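Local coordinates for protein Endonuclease/exonuclease/phosphatase (Beutenbergia cavernae DSM 12333, PDB 4RUW) that is of unassigned function but belongs to the endonuclease/exonuclease/phosphatase family, pairing a DNase I-like domain with an immunoglobulin-like one, at residues A[62-67]-A[318-323]; A[234-239]-A[297-302]; A[276-281]-A[293-298]. All blocks are in the same frame, centred on the assembly; numbering follows the deposited sequence.

Contact 1. Residues A[62-67]-A[318-323]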
loop_
_atom_site.group_PDB
_atom_site.type_symbol
_atom_site.label_atom_id
_atom_site.label_comp_id
_atom_site.label_asym_id
_atom_site.label_seq_id
_atom_site.Cartn_x
_atom_site.Cartn_y
_atom_site.Cartn_z
ATOM N N ASN A 62 4.259 -1.544 -10.602
ATOM C CA ASN A 62 5.431 -0.852 -11.109
ATOM C C ASN A 62 5.821 -1.576 -12.391
ATOM O O ASN A 62 6.241 -2.734 -12.347
ATOM C CB ASN A 62 6.547 -0.906 -10.070
ATOM C CG ASN A 62 7.823 -0.228 -10.537
ATOM O OD1 ASN A 62 8.138 -0.209 -11.727
ATOM N ND2 ASN A 62 8.575 0.331 -9.590
ATOM N N ILE A 63 5.637 -0.910 -13.528
ATOM C CA ILE A 63 5.774 -1.573 -14.818
ATOM C C ILE A 63 7.166 -1.476 -15.433
ATOM O O ILE A 63 7.372 -1.972 -16.544
ATOM C CB ILE A 63 4.727 -1.075 -15.849
ATOM C CG1 ILE A 63 4.984 0.385 -16.265
ATOM C CG2 ILE A 63 3.319 -1.284 -15.313
ATOM C CD1 ILE A 63 4.246 0.796 -17.537
ATOM N N HIS A 64 8.110 -0.836 -14.737
ATOM C CA HIS A 64 9.494 -0.761 -15.218
ATOM C C HIS A 64 9.559 -0.234 -16.666
ATOM O O HIS A 64 10.269 -0.786 -17.513
ATOM C CB HIS A 64 10.157 -2.140 -15.110
ATOM C CG HIS A 64 11.644 -2.125 -15.306
ATOM N ND1 HIS A 64 12.264 -2.762 -16.358
ATOM C CD2 HIS A 64 12.632 -1.553 -14.574
ATOM C CE1 HIS A 64 13.573 -2.580 -16.273
ATOM N NE2 HIS A 64 13.818 -1.848 -15.201
ATOM N N THR A 65 8.822 0.844 -16.941
ATOM C CA THR A 65 8.725 1.428 -18.291
ATOM C C THR A 65 8.404 0.414 -19.387
ATOM O O THR A 65 8.788 0.597 -20.545
ATOM C CB THR A 65 9.967 2.278 -18.678
ATOM O OG1 THR A 65 11.160 1.482 -18.666
ATOM C CG2 THR A 65 10.132 3.431 -17.719
ATOM N N ALA A 66 7.650 -0.620 -19.019
ATOM C CA ALA A 66 7.246 -1.699 -19.928
ATOM C C ALA A 66 8.406 -2.477 -20.536
ATOM O O ALA A 66 8.243 -3.143 -21.554
ATOM C CB ALA A 66 6.291 -1.194 -21.022
ATOM N N VAL A 67 9.559 -2.426 -19.882
ATOM C CA VAL A 67 10.711 -3.202 -20.318
ATOM C C VAL A 67 10.823 -4.436 -19.429
ATOM O O VAL A 67 11.038 -4.340 -18.225
ATOM C CB VAL A 67 12.001 -2.371 -20.279
ATOM C CG1 VAL A 67 13.204 -3.240 -20.628
ATOM C CG2 VAL A 67 11.881 -1.187 -21.241
ATOM N N ALA A 318 6.858 -9.883 -17.249
ATOM C CA ALA A 318 6.590 -8.659 -17.997
ATOM C C ALA A 318 7.225 -7.420 -17.349
ATOM O O ALA A 318 7.465 -6.416 -18.029
ATOM C CB ALA A 318 5.100 -8.455 -18.162
ATOM N N SER A 319 7.481 -7.493 -16.042
ATOM C CA SER A 319 8.119 -6.402 -15.306
ATOM C C SER A 319 8.985 -6.989 -14.201
ATOM O O SER A 319 8.839 -8.161 -13.854
ATOM C CB SER A 319 7.069 -5.471 -14.689
ATOM O OG SER A 319 7.697 -4.525 -13.834
ATOM N N ASP A 320 9.889 -6.188 -13.645
ATOM C CA ASP A 320 10.663 -6.652 -12.499
ATOM C C ASP A 320 9.910 -6.544 -11.165
ATOM O O ASP A 320 10.429 -6.967 -10.129
ATOM C CB ASP A 320 12.059 -6.003 -12.442
ATOM C CG ASP A 320 12.021 -4.508 -12.199
ATOM O OD1 ASP A 320 10.939 -3.891 -12.237
ATOM O OD2 ASP A 320 13.109 -3.944 -11.981
ATOM N N HIS A 321 8.695 -5.987 -11.194
ATOM C CA HIS A 321 7.765 -6.089 -10.067
ATOM C C HIS A 321 6.557 -6.886 -10.509
ATOM O O HIS A 321 6.219 -6.893 -11.698
ATOM C CB HIS A 321 7.258 -4.716 -9.616
ATOM C CG HIS A 321 8.277 -3.876 -8.908
ATOM N ND1 HIS A 321 8.116 -3.451 -7.605
ATOM C CD2 HIS A 321 9.460 -3.367 -9.327
ATOM C CE1 HIS A 321 9.161 -2.725 -7.249
ATOM N NE2 HIS A 321 9.990 -2.660 -8.275
ATOM N N LEU A 322 5.883 -7.506 -9.546
ATOM C CA LEU A 322 4.597 -8.141 -9.777
ATOM C C LEU A 322 3.466 -7.162 -9.499
ATOM O O LEU A 322 3.535 -6.367 -8.562
ATOM C CB LEU A 322 4.419 -9.350 -8.860
ATOM C CG LEU A 322 5.439 -10.477 -9.010
ATOM C CD1 LEU A 322 5.146 -11.564 -7.984
ATOM C CD2 LEU A 322 5.453 -11.054 -10.431
ATOM N N GLY A 323 2.412 -7.243 -10.299
ATOM C CA GLY A 323 1.201 -6.500 -10.008
ATOM C C GLY A 323 0.503 -7.065 -8.779
ATOM O O GLY A 323 0.539 -8.272 -8.531
HETATM O O HOH W 1 4.262 -3.663 -8.684
HETATM O O HOH W 2 10.846 -1.173 -11.904
HETATM O O HOH W 3 6.892 -5.835 -20.777
#
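The Ser-Asp-His motif of the DNase I-like fold, Ser319 to His321, meets the end of strand 55-62 at Asn62, where two loops come together. The Asn62 amide lies stacked on one face of the His321 imidazole, the planes 12° apart; ND2 stands 3.6 Å from NE2 of His321, displaced toward the rim. Behind it, Asn62 CB makes a CH-pi contact 3.8 Å from the His321 ring centroid. Placing CG of Asn62 opposite its own backbone N (chi1 179°) carries the amide along the ring. Ser319 OG donates to Asn62 O at 2.7 Å, in the carbonyl plane on a lone pair, and accepts from His321 N at 3.2 Å, closing an ST turn. Asn62 OD1 receives His64 N at 3.1 Å in an Asx turn, while one water donates to both Asn62 OD1 and Asp320 OD1. His64 brings its CB within 3.5 Å of Asp320 OD1. Beyond the two loops, Asn62 ND2 bonds to Asp235 and His321 ND1 to Asp296. With its face covered by an amide and its ND1 tied to a carboxylate, the imidazole is fixed in rotation, and Ser319 secures the backbone that carries it.

Contact 2. Residues A[234-239]-A[297-302]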
loop_
_atom_site.group_PDB
_atom_site.type_symbol
_atom_site.label_atom_id
_atom_site.label_comp_id
_atom_site.label_asym_id
_atom_site.label_seq_id
_atom_site.Cartn_x
_atom_site.Cartn_y
_atom_site.Cartn_z
ATOM N N GLY A 234 0.836 1.929 -4.411
ATOM C CA GLY A 234 2.043 2.091 -5.188
ATOM C C GLY A 234 3.235 1.406 -4.579
ATOM O O GLY A 234 3.133 0.661 -3.597
ATOM N N ASP A 235 4.381 1.672 -5.185
ATOM C CA ASP A 235 5.652 1.130 -4.753
ATOM C C ASP A 235 6.193 2.038 -3.654
ATOM O O ASP A 235 6.812 3.070 -3.920
ATOM C CB ASP A 235 6.587 1.099 -5.964
ATOM C CG ASP A 235 7.953 0.516 -5.657
ATOM O OD1 ASP A 235 8.258 0.216 -4.480
ATOM O OD2 ASP A 235 8.742 0.371 -6.628
ATOM N N LEU A 236 5.929 1.663 -2.409
ATOM C CA LEU A 236 6.389 2.467 -1.288
ATOM C C LEU A 236 7.853 2.210 -0.961
ATOM O O LEU A 236 8.453 2.953 -0.185
ATOM C CB LEU A 236 5.514 2.250 -0.056
ATOM C CG LEU A 236 4.027 2.551 -0.258
ATOM C CD1 LEU A 236 3.279 2.402 1.051
ATOM C CD2 LEU A 236 3.804 3.938 -0.871
ATOM N N ASN A 237 8.424 1.153 -1.546
ATOM C CA ASN A 237 9.854 0.883 -1.394
ATOM C C ASN A 237 10.282 0.622 0.048
ATOM O O ASN A 237 11.450 0.806 0.401
ATOM C CB ASN A 237 10.698 2.010 -2.007
ATOM C CG ASN A 237 11.198 1.677 -3.392
ATOM O OD1 ASN A 237 11.617 0.547 -3.656
ATOM N ND2 ASN A 237 11.172 2.660 -4.287
ATOM N N ILE A 238 9.330 0.200 0.877
ATOM C CA ILE A 238 9.618 -0.172 2.254
ATOM C C ILE A 238 9.028 -1.539 2.534
ATOM O O ILE A 238 7.946 -1.860 2.041
ATOM C CB ILE A 238 9.059 0.872 3.273
ATOM C CG1 ILE A 238 7.532 1.000 3.174
ATOM C CG2 ILE A 238 9.749 2.209 3.082
ATOM C CD1 ILE A 238 6.929 1.903 4.250
ATOM N N TRP A 239 9.745 -2.349 3.306
ATOM C CA TRP A 239 9.145 -3.530 3.904
ATOM C C TRP A 239 8.218 -3.082 5.032
ATOM O O TRP A 239 8.198 -1.908 5.408
ATOM C CB TRP A 239 10.197 -4.417 4.541
ATOM C CG TRP A 239 11.259 -4.995 3.667
ATOM C CD1 TRP A 239 11.495 -4.764 2.337
ATOM C CD2 TRP A 239 12.234 -5.943 4.097
ATOM N NE1 TRP A 239 12.580 -5.521 1.921
ATOM C CE2 TRP A 239 13.045 -6.249 2.988
ATOM C CE3 TRP A 239 12.503 -6.556 5.327
ATOM C CZ2 TRP A 239 14.111 -7.144 3.070
ATOM C CZ3 TRP A 239 13.551 -7.438 5.412
ATOM C CH2 TRP A 239 14.349 -7.724 4.291
ATOM N N TYR A 297 2.034 -1.855 -2.382
ATOM C CA TYR A 297 0.934 -1.989 -1.443
ATOM C C TYR A 297 -0.359 -1.395 -1.982
ATOM O O TYR A 297 -0.346 -0.459 -2.793
ATOM C CB TYR A 297 1.250 -1.220 -0.157
ATOM C CG TYR A 297 2.425 -1.704 0.653
ATOM C CD1 TYR A 297 2.244 -2.562 1.730
ATOM C CD2 TYR A 297 3.710 -1.265 0.378
ATOM C CE1 TYR A 297 3.306 -2.983 2.497
ATOM C CE2 TYR A 297 4.781 -1.677 1.143
ATOM C CZ TYR A 297 4.574 -2.541 2.200
ATOM O OH TYR A 297 5.620 -2.952 2.990
ATOM N N VAL A 298 -1.475 -1.900 -1.463
ATOM C CA VAL A 298 -2.760 -1.220 -1.542
ATOM C C VAL A 298 -3.268 -1.050 -0.119
ATOM O O VAL A 298 -3.548 -2.041 0.561
ATOM C CB VAL A 298 -3.784 -2.005 -2.400
ATOM C CG1 VAL A 298 -5.125 -1.280 -2.396
ATOM C CG2 VAL A 298 -3.255 -2.189 -3.810
ATOM N N PHE A 299 -3.352 0.197 0.331
ATOM C CA PHE A 299 -3.925 0.531 1.629
ATOM C C PHE A 299 -5.331 1.074 1.426
ATOM O O PHE A 299 -5.591 1.773 0.441
ATOM C CB PHE A 299 -3.069 1.585 2.343
ATOM C CG PHE A 299 -1.801 1.037 2.937
ATOM C CD1 PHE A 299 -1.807 0.495 4.218
ATOM C CD2 PHE A 299 -0.605 1.065 2.232
ATOM C CE1 PHE A 299 -0.656 -0.017 4.787
ATOM C CE2 PHE A 299 0.557 0.548 2.803
ATOM C CZ PHE A 299 0.523 0.001 4.075
ATOM N N ALA A 300 -6.236 0.758 2.348
ATOM C CA ALA A 300 -7.624 1.209 2.230
ATOM C C ALA A 300 -8.093 1.829 3.544
ATOM O O ALA A 300 -7.631 1.450 4.620
ATOM C CB ALA A 300 -8.545 0.064 1.820
ATOM N N THR A 301 -9.022 2.774 3.441
ATOM C CA THR A 301 -9.612 3.411 4.605
ATOM C C THR A 301 -10.668 2.509 5.254
ATOM O O THR A 301 -11.045 1.483 4.676
ATOM C CB THR A 301 -10.215 4.769 4.205
ATOM O OG1 THR A 301 -11.224 4.563 3.216
ATOM C CG2 THR A 301 -9.124 5.702 3.659
ATOM N N PRO A 302 -11.133 2.862 6.468
ATOM C CA PRO A 302 -11.931 1.893 7.237
ATOM C C PRO A 302 -13.257 1.473 6.602
ATOM O O PRO A 302 -13.751 0.401 6.950
ATOM C CB PRO A 302 -12.166 2.617 8.571
ATOM C CG PRO A 302 -10.943 3.472 8.713
ATOM C CD PRO A 302 -10.691 3.982 7.325
#
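Leu236 CD1 is the apolar centre, reaching two aromatic rings of one strand: it lies 3.8 Å from CD2 of Tyr297 and 3.7 Å from CE2 of Phe299. The leucine crosses Tyr297 at about a right angle and Phe299 more obliquely. The two rings, two residues apart on strand 296-300, also meet each other, their planes about 25° apart. CB and CG of Leu236 continue the packing along the CD2 side of the tyrosine. Farther along that side Ile238 makes a looser approach, its CG1 4.3 Å from Tyr297 CE2. Helix 251-260 also packs against these rings, with Ile258 against Phe299 and Gln255 against Tyr297.

Toward the polar edge, the tyrosine ends in a hydrogen bond: OH donates to Ile238 O over 2.7 Å, the acceptor lying at the ring edge in its plane, though the hydroxyl is tilted 32° from the plane of the Ile238 carbonyl. Turning CG away from the carbonyl carbon (chi1 -64°) sends the ring across to the loop to make this bond. At the other end, Gly234 and Tyr297 form an antiparallel hydrogen-bonded pair, with Gly234 N to Tyr297 O at 3.1 Å and Tyr297 N to Gly234 O at 3.0 Å. Gly234 has a positive phi, at which a CB would press on the preceding carbonyl oxygen. Its next neighbour, Asp235, points away from the strand, and its OD1 accepts a weak bond from Asn237 N. The run Gly234-Asp235-Leu236-Asn237 is the Gly-Asp-Leu-Asn type of motif that follows a central strand in DNase I-like domains: the leucine is buried against the adjoining strand while the flanking polar residues face elsewhere.

Contact 3. Residues A[276-281]-A[293-298]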
loop_
_atom_site.group_PDB
_atom_site.type_symbol
_atom_site.label_atom_id
_atom_site.label_comp_id
_atom_site.label_asym_id
_atom_site.label_seq_id
_atom_site.Cartn_x
_atom_site.Cartn_y
_atom_site.Cartn_z
ATOM N N GLY A 276 3.363 -13.033 -0.808
ATOM C CA GLY A 276 3.212 -12.006 -1.818
ATOM C C GLY A 276 4.334 -10.992 -1.944
ATOM O O GLY A 276 4.066 -9.791 -1.992
ATOM N N PRO A 277 5.596 -11.452 -2.040
ATOM C CA PRO A 277 6.635 -10.476 -2.376
ATOM C C PRO A 277 6.323 -9.907 -3.755
ATOM O O PRO A 277 5.664 -10.565 -4.565
ATOM C CB PRO A 277 7.910 -11.322 -2.401
ATOM C CG PRO A 277 7.430 -12.690 -2.797
ATOM C CD PRO A 277 6.085 -12.841 -2.139
ATOM N N THR A 278 6.760 -8.680 -4.011
ATOM C CA THR A 278 6.346 -7.978 -5.218
ATOM C C THR A 278 7.512 -7.680 -6.142
ATOM O O THR A 278 7.334 -7.066 -7.185
ATOM C CB THR A 278 5.530 -6.715 -4.886
ATOM O OG1 THR A 278 6.327 -5.817 -4.101
ATOM C CG2 THR A 278 4.270 -7.096 -4.119
HETATM N N MSE A 279 8.708 -8.106 -5.743
HETATM C CA MSE A 279 9.832 -8.154 -6.660
HETATM C C MSE A 279 9.737 -9.479 -7.398
HETATM O O MSE A 279 9.748 -10.533 -6.774
HETATM C CB MSE A 279 11.151 -8.090 -5.902
HETATM C CG MSE A 279 11.368 -6.802 -5.133
HETATM SE SE MSE A 279 11.198 -5.239 -6.280
HETATM C CE MSE A 279 12.553 -5.677 -7.609
ATOM N N THR A 280 9.633 -9.421 -8.722
ATOM C CA THR A 280 9.444 -10.619 -9.530
ATOM C C THR A 280 10.468 -11.699 -9.215
ATOM O O THR A 280 10.119 -12.868 -9.040
ATOM C CB THR A 280 9.504 -10.261 -11.015
ATOM O OG1 THR A 280 8.494 -9.284 -11.273
ATOM C CG2 THR A 280 9.279 -11.488 -11.893
ATOM N N ALA A 281 11.723 -11.291 -9.087
ATOM C CA ALA A 281 12.805 -12.232 -8.843
ATOM C C ALA A 281 12.723 -12.911 -7.474
ATOM O O ALA A 281 13.341 -13.952 -7.262
ATOM C CB ALA A 281 14.142 -11.537 -9.014
ATOM N N ARG A 293 10.290 -9.175 0.755
ATOM C CA ARG A 293 10.385 -8.153 -0.290
ATOM C C ARG A 293 9.043 -7.826 -0.939
ATOM O O ARG A 293 8.877 -7.880 -2.164
ATOM C CB ARG A 293 11.463 -8.520 -1.311
ATOM C CG ARG A 293 12.860 -8.388 -0.726
ATOM C CD ARG A 293 13.939 -8.644 -1.748
ATOM N NE ARG A 293 15.234 -8.246 -1.215
ATOM C CZ ARG A 293 16.395 -8.497 -1.802
ATOM N NH1 ARG A 293 16.423 -9.165 -2.950
ATOM N NH2 ARG A 293 17.523 -8.087 -1.233
ATOM N N ARG A 294 8.085 -7.492 -0.080
ATOM C CA ARG A 294 6.776 -6.998 -0.479
ATOM C C ARG A 294 6.823 -5.496 -0.250
ATOM O O ARG A 294 6.835 -5.041 0.900
ATOM C CB ARG A 294 5.685 -7.650 0.371
ATOM C CG ARG A 294 4.269 -7.242 -0.013
ATOM C CD ARG A 294 3.232 -8.039 0.749
ATOM N NE ARG A 294 3.189 -7.688 2.168
ATOM C CZ ARG A 294 2.327 -6.819 2.697
ATOM N NH1 ARG A 294 1.436 -6.197 1.929
ATOM N NH2 ARG A 294 2.349 -6.573 4.004
ATOM N N ILE A 295 6.887 -4.734 -1.341
ATOM C CA ILE A 295 7.120 -3.293 -1.252
ATOM C C ILE A 295 6.112 -2.490 -2.068
ATOM O O ILE A 295 6.181 -1.252 -2.086
ATOM C CB ILE A 295 8.576 -2.917 -1.655
ATOM C CG1 ILE A 295 8.872 -3.330 -3.099
ATOM C CG2 ILE A 295 9.595 -3.521 -0.681
ATOM C CD1 ILE A 295 10.209 -2.819 -3.608
ATOM N N ASP A 296 5.196 -3.183 -2.738
ATOM C CA ASP A 296 4.093 -2.567 -3.470
ATOM C C ASP A 296 2.835 -2.881 -2.673
ATOM O O ASP A 296 2.616 -4.032 -2.312
ATOM C CB ASP A 296 3.973 -3.182 -4.857
ATOM C CG ASP A 296 5.181 -2.903 -5.744
ATOM O OD1 ASP A 296 6.184 -3.652 -5.682
ATOM O OD2 ASP A 296 5.118 -1.946 -6.547
ATOM N N TYR A 297 2.034 -1.855 -2.382
ATOM C CA TYR A 297 0.934 -1.989 -1.443
ATOM C C TYR A 297 -0.359 -1.395 -1.982
ATOM O O TYR A 297 -0.346 -0.459 -2.793
ATOM C CB TYR A 297 1.250 -1.220 -0.157
ATOM C CG TYR A 297 2.425 -1.704 0.653
ATOM C CD1 TYR A 297 2.244 -2.562 1.730
ATOM C CD2 TYR A 297 3.710 -1.265 0.378
ATOM C CE1 TYR A 297 3.306 -2.983 2.497
ATOM C CE2 TYR A 297 4.781 -1.677 1.143
ATOM C CZ TYR A 297 4.574 -2.541 2.200
ATOM O OH TYR A 297 5.620 -2.952 2.990
ATOM N N VAL A 298 -1.475 -1.900 -1.463
ATOM C CA VAL A 298 -2.760 -1.220 -1.542
ATOM C C VAL A 298 -3.268 -1.050 -0.119
ATOM O O VAL A 298 -3.548 -2.041 0.561
ATOM C CB VAL A 298 -3.784 -2.005 -2.400
ATOM C CG1 VAL A 298 -5.125 -1.280 -2.396
ATOM C CG2 VAL A 298 -3.255 -2.189 -3.810
#
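The carboxylate of Asp296 takes the Thr278 hydroxyl at 2.7 Å, OG1 donating to OD1, which uses its anti lone pair, the one turned from OD2. This OD1 has a second donor in His321, so one carboxylate oxygen is gripped twice. The other flat group, the guanidinium of Arg294, lies beyond the contact in a salt bridge with Asp265; its aliphatic stem does the touching here, CG passing 3.2 Å from Gly276 O. Thr278 OG1 also accepts from Ile295 N at 3.0 Å, a nearly straight bond (172°). The hydroxyl sits between backbone N and carbonyl carbon (chi1 60°), which turns it toward residues 293-298, where it links one backbone amide to one carboxylate. Thr278 N in turn donates to Arg293 O at 2.9 Å. The SE atom of the selenomethionine Met279 rests 3.7 Å from Ile295 CD1, its chain bent at chi2 and chi3. The contact thus joins the loop after helix 266-270 to the residues leading into strand 296-300. Asp296 also packs on Asn62 at the end of strand 55-62, Thr278 touches Val324 of strand 324-330, and Arg294 lies against Trp267 and Arg268 of helix 266-270.

Overall arrangement
Contacts 2 and 3 both end on strand 296-300 and share Tyr297 and Val298; their centres lie about 10 Å apart. Contact 1 closes a much longer loop, within which both others are nested, and its centre stands about 11 Å from that of contact 3 and about 17 Å from that of contact 2. It joins loops that adjoin strands 55-62 and 324-330 of one mixed sheet, whereas strands 230-233 and 296-300 belong to the other. Hydrogen bonds run from contact 1 to both others, including Leu322 N to Thr278 O. Loops from both sheets therefore converge on one polar cluster of the DNase I-like domain. The zinc ion, held by His98, Asp100, His107 and His137, lies about 8 Å from the Val67 side chain.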